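Long-range contacts in oxaloacetate acetyl hydrolase (Cryphonectria parasitica, PDB 3LYE), which is an enzyme of the phosphoenolpyruvate phosphomutase family with a TIM-barrel type of fold and forms an assembly of four chains, with calcium ions bound: residues A[120-125]-A[163-168]; A[25-30]-A[240-245]; A[167-172]-A[182-187]. All coordinates share one frame; numbering follows the deposited sequence.

Interaction 1: residues A[120-125]-A[163-168]; sequences AHLEDQ and FVLIAR
Arg168 and Leu122 meet through the backbone, where Arg168 N donates to Leu122 O at 2.9 Å. Leu122 N in turn donates to Ile166 O, with an N-H...O angle of 160°. The ladder continues with Ile166 N to Ala120 O and Ala120 N to Val164 O, the latter at 3.0 Å. This is regular parallel pairing of neighbouring strands in a TIM-barrel sheet. A short CA-H...O contact from His121 CA to Ile166 O, 3.2 Å, adds to it.

The side chain of Arg168 adds a charged contact. Its chain runs extended from CG to NE, with CG anti to the backbone N (chi1 166°). Alongside it lies Glu123, pointing the same way. Glu123 OE2 sits over the centre of one guanidinium face, 3.5 Å from Arg168 NE. No N-H of Arg168 points at that oxygen, so this salt bridge is long and purely electrostatic. The N-H groups of NE and NH2 bond the carboxylate of Asp170 instead. The His121 ring also runs beside Arg168, with His121 CE1 3.7 Å from Arg168 NH1. His121 NE2 is hydrogen-bonded to Tyr50 OH.

Packing follows the two sides of the sheet. His121 CB rests on Ile166 CG2 at 3.8 Å on one side. On the other, Ala120 CB touches the Phe163 ring at CZ, 3.7 Å away, and Leu122 packs on Val105 of helix 102-114 and Ala152 of helix 142-158.

Glu123 also lies about 4 Å from a bound calcium ion, measured from its side chain. The polar end of this strand pair thus brings a carboxylate near both a calcium ion and a guanidinium, and both positive charges would probably help to stabilise it.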
loop_
_atom_site.group_PDB
_atom_site.type_symbol
_atom_site.label_atom_id
_atom_site.label_comp_id
_atom_site.label_asym_id
_atom_site.label_seq_id
_atom_site.Cartn_x
_atom_site.Cartn_y
_atom_site.Cartn_z
ATOM N N ALA A 120 16.433 -9.614 11.580
ATOM C CA ALA A 120 15.993 -10.315 10.389
ATOM C C ALA A 120 17.038 -11.256 9.873
ATOM O O ALA A 120 18.222 -11.072 10.132
ATOM C CB ALA A 120 15.696 -9.288 9.268
ATOM N N HIS A 121 16.603 -12.291 9.147
ATOM C CA HIS A 121 17.500 -13.267 8.522
ATOM C C HIS A 121 17.590 -12.998 7.023
ATOM O O HIS A 121 16.589 -12.772 6.326
ATOM C CB HIS A 121 17.206 -14.714 8.897
ATOM C CG HIS A 121 15.858 -15.253 8.526
ATOM N ND1 HIS A 121 15.535 -15.684 7.258
ATOM C CD2 HIS A 121 14.803 -15.573 9.311
ATOM C CE1 HIS A 121 14.322 -16.218 7.282
ATOM N NE2 HIS A 121 13.843 -16.138 8.508
ATOM N N LEU A 122 18.837 -13.059 6.553
ATOM C CA LEU A 122 19.250 -12.772 5.167
ATOM C C LEU A 122 20.019 -13.971 4.667
ATOM O O LEU A 122 21.006 -14.353 5.272
ATOM C CB LEU A 122 20.110 -11.501 5.231
ATOM C CG LEU A 122 20.787 -11.027 3.960
ATOM C CD1 LEU A 122 19.800 -10.849 2.836
ATOM C CD2 LEU A 122 21.501 -9.697 4.253
ATOM N N GLU A 123 19.568 -14.534 3.559
ATOM C CA GLU A 123 20.111 -15.743 2.998
ATOM C C GLU A 123 20.908 -15.646 1.741
ATOM O O GLU A 123 21.050 -14.579 1.147
ATOM C CB GLU A 123 18.922 -16.722 2.805
ATOM C CG GLU A 123 18.029 -16.352 1.632
ATOM C CD GLU A 123 16.571 -16.785 1.783
ATOM O OE1 GLU A 123 15.911 -16.981 0.749
ATOM O OE2 GLU A 123 16.071 -16.874 2.913
ATOM N N ASP A 124 21.481 -16.800 1.395
ATOM C CA ASP A 124 22.319 -16.959 0.221
ATOM C C ASP A 124 21.631 -17.575 -0.980
ATOM O O ASP A 124 22.303 -17.941 -1.927
ATOM C CB ASP A 124 23.623 -17.695 0.581
ATOM C CG ASP A 124 23.399 -19.074 1.171
ATOM O OD1 ASP A 124 24.421 -19.759 1.363
ATOM O OD2 ASP A 124 22.242 -19.420 1.502
ATOM N N GLN A 125 20.306 -17.683 -0.976
ATOM C CA GLN A 125 19.630 -18.263 -2.143
ATOM C C GLN A 125 19.592 -17.332 -3.341
ATOM O O GLN A 125 19.795 -16.128 -3.219
ATOM C CB GLN A 125 18.168 -18.529 -1.829
ATOM C CG GLN A 125 17.945 -19.567 -0.855
ATOM C CD GLN A 125 16.498 -20.047 -0.882
ATOM O OE1 GLN A 125 15.963 -20.423 -1.912
ATOM N NE2 GLN A 125 15.881 -20.030 0.252
ATOM N N PHE A 163 19.827 -3.416 15.679
ATOM C CA PHE A 163 19.228 -4.461 14.816
ATOM C C PHE A 163 20.092 -5.727 14.814
ATOM O O PHE A 163 21.284 -5.653 14.561
ATOM C CB PHE A 163 19.106 -3.900 13.395
ATOM C CG PHE A 163 18.243 -4.708 12.452
ATOM C CD1 PHE A 163 18.833 -5.453 11.438
ATOM C CD2 PHE A 163 16.871 -4.662 12.523
ATOM C CE1 PHE A 163 18.071 -6.145 10.531
ATOM C CE2 PHE A 163 16.117 -5.337 11.590
ATOM C CZ PHE A 163 16.719 -6.047 10.603
ATOM N N VAL A 164 19.431 -6.875 14.955
ATOM C CA VAL A 164 20.130 -8.154 14.980
ATOM C C VAL A 164 20.051 -8.808 13.607
ATOM O O VAL A 164 18.966 -9.239 13.169
ATOM C CB VAL A 164 19.509 -9.046 16.054
ATOM C CG1 VAL A 164 20.107 -10.452 16.036
ATOM C CG2 VAL A 164 19.667 -8.384 17.415
ATOM N N LEU A 165 21.193 -8.858 12.925
ATOM C CA LEU A 165 21.260 -9.439 11.618
ATOM C C LEU A 165 21.643 -10.898 11.718
ATOM O O LEU A 165 22.703 -11.235 12.257
ATOM C CB LEU A 165 22.266 -8.687 10.735
ATOM C CG LEU A 165 22.320 -9.266 9.296
ATOM C CD1 LEU A 165 21.024 -8.935 8.500
ATOM C CD2 LEU A 165 23.545 -8.755 8.588
ATOM N N ILE A 166 20.775 -11.760 11.213
ATOM C CA ILE A 166 20.975 -13.188 11.199
ATOM C C ILE A 166 21.358 -13.601 9.806
ATOM O O ILE A 166 20.638 -13.355 8.831
ATOM C CB ILE A 166 19.683 -13.932 11.616
ATOM C CG1 ILE A 166 19.254 -13.541 13.028
ATOM C CG2 ILE A 166 19.847 -15.465 11.456
ATOM C CD1 ILE A 166 17.726 -13.307 13.153
ATOM N N ALA A 167 22.542 -14.207 9.701
ATOM C CA ALA A 167 23.057 -14.698 8.440
ATOM C C ALA A 167 22.583 -16.117 8.241
ATOM O O ALA A 167 22.991 -17.010 8.972
ATOM C CB ALA A 167 24.590 -14.654 8.406
ATOM N N ARG A 168 21.742 -16.315 7.243
ATOM C CA ARG A 168 21.211 -17.636 6.914
ATOM C C ARG A 168 21.897 -18.219 5.685
ATOM O O ARG A 168 22.143 -17.501 4.717
ATOM C CB ARG A 168 19.706 -17.527 6.595
ATOM C CG ARG A 168 19.110 -18.768 5.923
ATOM C CD ARG A 168 17.615 -18.667 5.841
ATOM N NE ARG A 168 17.108 -19.573 4.831
ATOM C CZ ARG A 168 15.825 -19.861 4.672
ATOM N NH1 ARG A 168 14.923 -19.357 5.497
ATOM N NH2 ARG A 168 15.442 -20.674 3.702
#

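Interaction 2: residues A[25-30]-A[240-245]; sequences ELIVCP and GFRIMI
Arg242 reaches back to Glu25 with a bent side chain. Its CB points away from 25-30, and CG follows, anti to the carbonyl carbon. Bends at chi2 (-57°) and chi3 (-41°) then curl the chain round. CD comes within 4.1 Å of Glu25 O. NE donates to Glu25 O at 3.0 Å. NH2 donates to the same oxygen at 2.9 Å, in the carbonyl plane and on a lone pair, whereas NE approaches from above that plane. Glu25 O lies in the guanidinium plane, so the grip is side-on with both bonds to one atom. NH1 goes elsewhere, to Leu20 O, and NH2 also bonds Leu19 O. The guanidinium therefore ties the last turn of helix 12-22 to the entry of the strand that follows it.

Beyond this, the backbones pair as parallel strands. Ile27 N donates to Arg242 O in a nearly straight bond (173°). Met244 N donates to Ile27 O, and Cys29 N to Met244 O at 2.9 Å.

Side chains pack on both sides of the sheet. Leu26 CD1 sits against the backbone of 241-243, 3.4 Å from Phe241 O, and also touches Met244 CB. On the opposite side Ile27 and Ile243 lie side by side, pointing the same way. Cys29 SG rests on Ile243 CG2 at 3.9 Å, and Cys29 CB on Ile245 CG2.

Strand 27-32 is the first of the barrel and strand 243-247 the last in chain order, so this pairing joins the start of the barrel to its end. Strand 49-51 continues the sheet beyond 27-32, and strand 219-223 beyond 243-247. Helix 233-239 covers the face carrying Leu26, Val28 and Met244.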
loop_
_atom_site.group_PDB
_atom_site.type_symbol
_atom_site.label_atom_id
_atom_site.label_comp_id
_atom_site.label_asym_id
_atom_site.label_seq_id
_atom_site.Cartn_x
_atom_site.Cartn_y
_atom_site.Cartn_z
ATOM N N GLU A 25 19.495 -17.407 27.767
ATOM C CA GLU A 25 18.273 -18.115 27.459
ATOM C C GLU A 25 18.062 -18.386 25.995
ATOM O O GLU A 25 18.663 -17.761 25.134
ATOM C CB GLU A 25 17.022 -17.414 28.029
ATOM C CG GLU A 25 16.957 -15.889 28.004
ATOM C CD GLU A 25 15.787 -15.359 28.834
ATOM O OE1 GLU A 25 16.004 -14.476 29.700
ATOM O OE2 GLU A 25 14.648 -15.835 28.628
ATOM N N LEU A 26 17.287 -19.428 25.740
ATOM C CA LEU A 26 16.940 -19.796 24.364
ATOM C C LEU A 26 15.733 -18.902 24.101
ATOM O O LEU A 26 14.713 -19.022 24.761
ATOM C CB LEU A 26 16.551 -21.271 24.229
ATOM C CG LEU A 26 16.036 -21.613 22.824
ATOM C CD1 LEU A 26 17.101 -21.320 21.789
ATOM C CD2 LEU A 26 15.583 -23.031 22.744
ATOM N N ILE A 27 15.840 -18.031 23.111
ATOM C CA ILE A 27 14.757 -17.092 22.771
ATOM C C ILE A 27 13.802 -17.808 21.820
ATOM O O ILE A 27 14.160 -18.050 20.675
ATOM C CB ILE A 27 15.355 -15.791 22.209
ATOM C CG1 ILE A 27 16.356 -15.157 23.191
ATOM C CG2 ILE A 27 14.255 -14.789 21.870
ATOM C CD1 ILE A 27 17.320 -14.196 22.515
ATOM N N VAL A 28 12.599 -18.129 22.307
ATOM C CA VAL A 28 11.591 -18.864 21.570
ATOM C C VAL A 28 10.672 -17.891 20.855
ATOM O O VAL A 28 9.977 -17.097 21.471
ATOM C CB VAL A 28 10.832 -19.777 22.557
ATOM C CG1 VAL A 28 9.616 -20.401 21.932
ATOM C CG2 VAL A 28 11.773 -20.838 23.147
ATOM N N CYS A 29 10.627 -18.026 19.535
ATOM C CA CYS A 29 9.840 -17.145 18.691
ATOM C C CYS A 29 8.862 -17.858 17.809
ATOM O O CYS A 29 9.249 -18.432 16.803
ATOM C CB CYS A 29 10.809 -16.368 17.775
ATOM S SG CYS A 29 12.206 -15.545 18.580
ATOM N N PRO A 30 7.600 -17.789 18.175
ATOM C CA PRO A 30 6.622 -18.462 17.319
ATOM C C PRO A 30 6.455 -17.720 15.997
ATOM O O PRO A 30 6.504 -16.477 15.968
ATOM C CB PRO A 30 5.326 -18.349 18.122
ATOM C CG PRO A 30 5.539 -17.172 18.995
ATOM C CD PRO A 30 6.996 -17.202 19.369
ATOM N N GLY A 240 22.767 -25.762 22.690
ATOM C CA GLY A 240 23.433 -24.467 22.726
ATOM C C GLY A 240 22.902 -23.352 21.836
ATOM O O GLY A 240 23.521 -22.302 21.749
ATOM N N PHE A 241 21.807 -23.591 21.139
ATOM C CA PHE A 241 21.229 -22.570 20.279
ATOM C C PHE A 241 20.782 -21.398 21.147
ATOM O O PHE A 241 20.425 -21.588 22.303
ATOM C CB PHE A 241 20.030 -23.145 19.502
ATOM C CG PHE A 241 20.420 -24.013 18.329
ATOM C CD1 PHE A 241 20.819 -23.439 17.138
ATOM C CD2 PHE A 241 20.379 -25.391 18.420
ATOM C CE1 PHE A 241 21.209 -24.210 16.079
ATOM C CE2 PHE A 241 20.741 -26.179 17.347
ATOM C CZ PHE A 241 21.153 -25.591 16.181
ATOM N N ARG A 242 20.776 -20.185 20.592
ATOM C CA ARG A 242 20.346 -19.006 21.351
ATOM C C ARG A 242 18.968 -18.507 20.936
ATOM O O ARG A 242 18.339 -17.806 21.698
ATOM C CB ARG A 242 21.366 -17.873 21.275
ATOM C CG ARG A 242 22.639 -18.205 22.044
ATOM C CD ARG A 242 22.416 -18.533 23.549
ATOM N NE ARG A 242 21.453 -17.653 24.156
ATOM C CZ ARG A 242 21.594 -16.343 24.333
ATOM N NH1 ARG A 242 22.745 -15.749 24.016
ATOM N NH2 ARG A 242 20.567 -15.626 24.812
ATOM N N ILE A 243 18.558 -18.807 19.713
ATOM C CA ILE A 243 17.235 -18.406 19.246
ATOM C C ILE A 243 16.634 -19.604 18.521
ATOM O O ILE A 243 17.356 -20.346 17.866
ATOM C CB ILE A 243 17.257 -17.203 18.266
ATOM C CG1 ILE A 243 18.049 -16.038 18.876
ATOM C CG2 ILE A 243 15.825 -16.787 17.839
ATOM C CD1 ILE A 243 18.256 -14.852 17.911
ATOM N N MET A 244 15.314 -19.790 18.628
ATOM C CA MET A 244 14.641 -20.882 17.936
ATOM C C MET A 244 13.343 -20.267 17.414
ATOM O O MET A 244 12.552 -19.716 18.177
ATOM C CB MET A 244 14.348 -22.054 18.853
ATOM C CG MET A 244 13.764 -23.244 18.160
ATOM S SD MET A 244 13.747 -24.630 19.306
ATOM C CE MET A 244 13.061 -25.949 18.306
ATOM N N ILE A 245 13.161 -20.337 16.107
ATOM C CA ILE A 245 11.982 -19.789 15.449
ATOM C C ILE A 245 11.140 -20.946 14.977
ATOM O O ILE A 245 11.655 -22.004 14.629
ATOM C CB ILE A 245 12.332 -18.784 14.345
ATOM C CG1 ILE A 245 13.014 -19.457 13.153
ATOM C CG2 ILE A 245 13.207 -17.663 14.937
ATOM C CD1 ILE A 245 13.422 -18.476 12.093
#

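Interaction 3: residues A[167-172]-A[182-187]; sequences ARTDAL and ERLRAA
Ala167 and Ala187 bring strand 164-169 and helix 177-189 together in a beta-alpha unit of the TIM barrel. The helix packs against the outside of the sheet and runs nearly antiparallel to the strand, at 163°. The axes of the two short segments come within 8.7 Å.

Apolar contacts come first. Ala167 CB meets Ala187 CB at 3.5 Å, and side chains this small probably help the strand and helix to come close. Leu184 lies beside them. Its CD2 reaches the strand backbone, 3.3 Å from Ala167 O. The side chains of Thr169 and Leu184 cross obliquely, with Thr169 CG2 4.0 Å from Leu184 CG. Tyr145 and Ile149 of helix 142-158 pack against Ala167 as well.

The polar side-chain bonds lie within 167-172 or lead to residues outside the contact. None joins 167-172 to 182-187. Thr169 OG1, anti to the backbone N (chi1 179°), accepts from Ala171 N at 3.2 Å and so forms an ST turn at the strand's end. The same hydroxyl is hydrogen-bonded to Asp124 OD1. On the side of the strand turned from the helix, Arg168 grips Asp170 side-on in a salt bridge, NE to OD2 at 2.9 Å and NH2 to OD1. Asp170 OD1 has a second partner in Lys137.

Arg183 mixes both kinds. Its guanidinium is held by salt bridges to Glu179 and Asp124 and by a bond from NH2 to Val140 O. Its aliphatic part crosses Thr169 at about a right angle, with CD 3.6 Å from Thr169 OG1. Past that point the methyl of Ala171 lies over one face of the guanidinium, with CB 4.2 Å from Arg183 NE.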
loop_
_atom_site.group_PDB
_atom_site.type_symbol
_atom_site.label_atom_id
_atom_site.label_comp_id
_atom_site.label_asym_id
_atom_site.label_seq_id
_atom_site.Cartn_x
_atom_site.Cartn_y
_atom_site.Cartn_z
ATOM N N ALA A 167 22.542 -14.207 9.701
ATOM C CA ALA A 167 23.057 -14.698 8.440
ATOM C C ALA A 167 22.583 -16.117 8.241
ATOM O O ALA A 167 22.991 -17.010 8.972
ATOM C CB ALA A 167 24.590 -14.654 8.406
ATOM N N ARG A 168 21.742 -16.315 7.243
ATOM C CA ARG A 168 21.211 -17.636 6.914
ATOM C C ARG A 168 21.897 -18.219 5.685
ATOM O O ARG A 168 22.143 -17.501 4.717
ATOM C CB ARG A 168 19.706 -17.527 6.595
ATOM C CG ARG A 168 19.110 -18.768 5.923
ATOM C CD ARG A 168 17.615 -18.667 5.841
ATOM N NE ARG A 168 17.108 -19.573 4.831
ATOM C CZ ARG A 168 15.825 -19.861 4.672
ATOM N NH1 ARG A 168 14.923 -19.357 5.497
ATOM N NH2 ARG A 168 15.442 -20.674 3.702
ATOM N N THR A 169 22.205 -19.515 5.755
ATOM C CA THR A 169 22.794 -20.207 4.635
ATOM C C THR A 169 21.900 -21.407 4.339
ATOM O O THR A 169 21.539 -22.193 5.220
ATOM C CB THR A 169 24.272 -20.648 4.772
ATOM O OG1 THR A 169 24.658 -21.341 3.577
ATOM C CG2 THR A 169 24.510 -21.536 5.923
ATOM N N ASP A 170 21.589 -21.516 3.065
ATOM C CA ASP A 170 20.777 -22.582 2.515
ATOM C C ASP A 170 21.675 -23.513 1.696
ATOM O O ASP A 170 21.182 -24.293 0.896
ATOM C CB ASP A 170 19.747 -21.974 1.578
ATOM C CG ASP A 170 18.592 -21.368 2.319
ATOM O OD1 ASP A 170 17.787 -22.149 2.845
ATOM O OD2 ASP A 170 18.489 -20.131 2.380
ATOM N N ALA A 171 22.986 -23.452 1.925
ATOM C CA ALA A 171 23.940 -24.278 1.183
ATOM C C ALA A 171 24.096 -25.755 1.573
ATOM O O ALA A 171 24.774 -26.492 0.861
ATOM C CB ALA A 171 25.330 -23.625 1.256
ATOM N N LEU A 172 23.502 -26.207 2.668
ATOM C CA LEU A 172 23.675 -27.608 3.063
ATOM C C LEU A 172 23.398 -28.672 2.017
ATOM O O LEU A 172 24.231 -29.537 1.783
ATOM C CB LEU A 172 22.877 -27.920 4.326
ATOM C CG LEU A 172 23.160 -29.280 4.963
ATOM C CD1 LEU A 172 24.557 -29.352 5.562
ATOM C CD2 LEU A 172 22.127 -29.556 6.029
ATOM N N GLU A 182 31.821 -22.512 6.697
ATOM C CA GLU A 182 32.728 -21.480 6.196
ATOM C C GLU A 182 31.937 -20.216 5.823
ATOM O O GLU A 182 32.414 -19.092 6.019
ATOM C CB GLU A 182 33.564 -22.024 5.038
ATOM C CG GLU A 182 34.427 -23.240 5.450
ATOM C CD GLU A 182 35.389 -23.696 4.372
ATOM O OE1 GLU A 182 35.322 -23.148 3.254
ATOM O OE2 GLU A 182 36.210 -24.603 4.643
ATOM N N ARG A 183 30.735 -20.380 5.291
ATOM C CA ARG A 183 29.916 -19.217 4.927
ATOM C C ARG A 183 29.476 -18.441 6.155
ATOM O O ARG A 183 29.441 -17.224 6.146
ATOM C CB ARG A 183 28.675 -19.632 4.158
ATOM C CG ARG A 183 28.971 -19.966 2.753
ATOM C CD ARG A 183 27.761 -20.427 1.943
ATOM N NE ARG A 183 28.209 -20.665 0.587
ATOM C CZ ARG A 183 27.679 -20.165 -0.522
ATOM N NH1 ARG A 183 26.573 -19.446 -0.496
ATOM N NH2 ARG A 183 28.246 -20.425 -1.688
ATOM N N LEU A 184 29.141 -19.164 7.206
ATOM C CA LEU A 184 28.705 -18.556 8.444
ATOM C C LEU A 184 29.884 -17.834 9.091
ATOM O O LEU A 184 29.735 -16.723 9.581
ATOM C CB LEU A 184 28.078 -19.581 9.367
ATOM C CG LEU A 184 26.708 -20.089 8.902
ATOM C CD1 LEU A 184 26.272 -21.215 9.864
ATOM C CD2 LEU A 184 25.669 -19.000 8.834
ATOM N N ARG A 185 31.057 -18.456 9.088
ATOM C CA ARG A 185 32.221 -17.797 9.667
ATOM C C ARG A 185 32.514 -16.509 8.892
ATOM O O ARG A 185 32.846 -15.461 9.478
ATOM C CB ARG A 185 33.446 -18.698 9.619
ATOM C CG ARG A 185 33.435 -19.747 10.644
ATOM C CD ARG A 185 34.764 -20.461 10.688
ATOM N NE ARG A 185 34.719 -21.496 11.712
ATOM C CZ ARG A 185 35.023 -22.773 11.527
ATOM N NH1 ARG A 185 34.929 -23.608 12.555
ATOM N NH2 ARG A 185 35.440 -23.210 10.335
ATOM N N ALA A 186 32.412 -16.563 7.571
ATOM C CA ALA A 186 32.675 -15.386 6.754
ATOM C C ALA A 186 31.639 -14.303 7.063
ATOM O O ALA A 186 31.973 -13.125 7.162
ATOM C CB ALA A 186 32.692 -15.727 5.287
ATOM N N ALA A 187 30.383 -14.694 7.214
ATOM C CA ALA A 187 29.317 -13.732 7.529
ATOM C C ALA A 187 29.529 -13.076 8.881
ATOM O O ALA A 187 29.307 -11.884 9.046
ATOM C CB ALA A 187 27.952 -14.392 7.466
#

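All three contacts are largely buried and belong to one barrel. Interactions 1 and 2 pair parallel strands through backbone hydrogen bonds, while interaction 3 packs a helix on the sheet by van der Waals contact, mostly between side chains. Interactions 1 and 3 share strand 164-169: one uses its edge, the other its outer face. Asp124 joins them, bonding Thr169 and Asp170. Interactions 1 and 2 touch where His121 CD2 meets Ile245 CD1 at 4.3 Å; interactions 2 and 3 do not touch. Interactions 1 and 2 lie nearer the chain's centre than interaction 3. Interaction 1 gathers charge near calcium, whereas the arginine of interaction 2 binds backbone carbonyls.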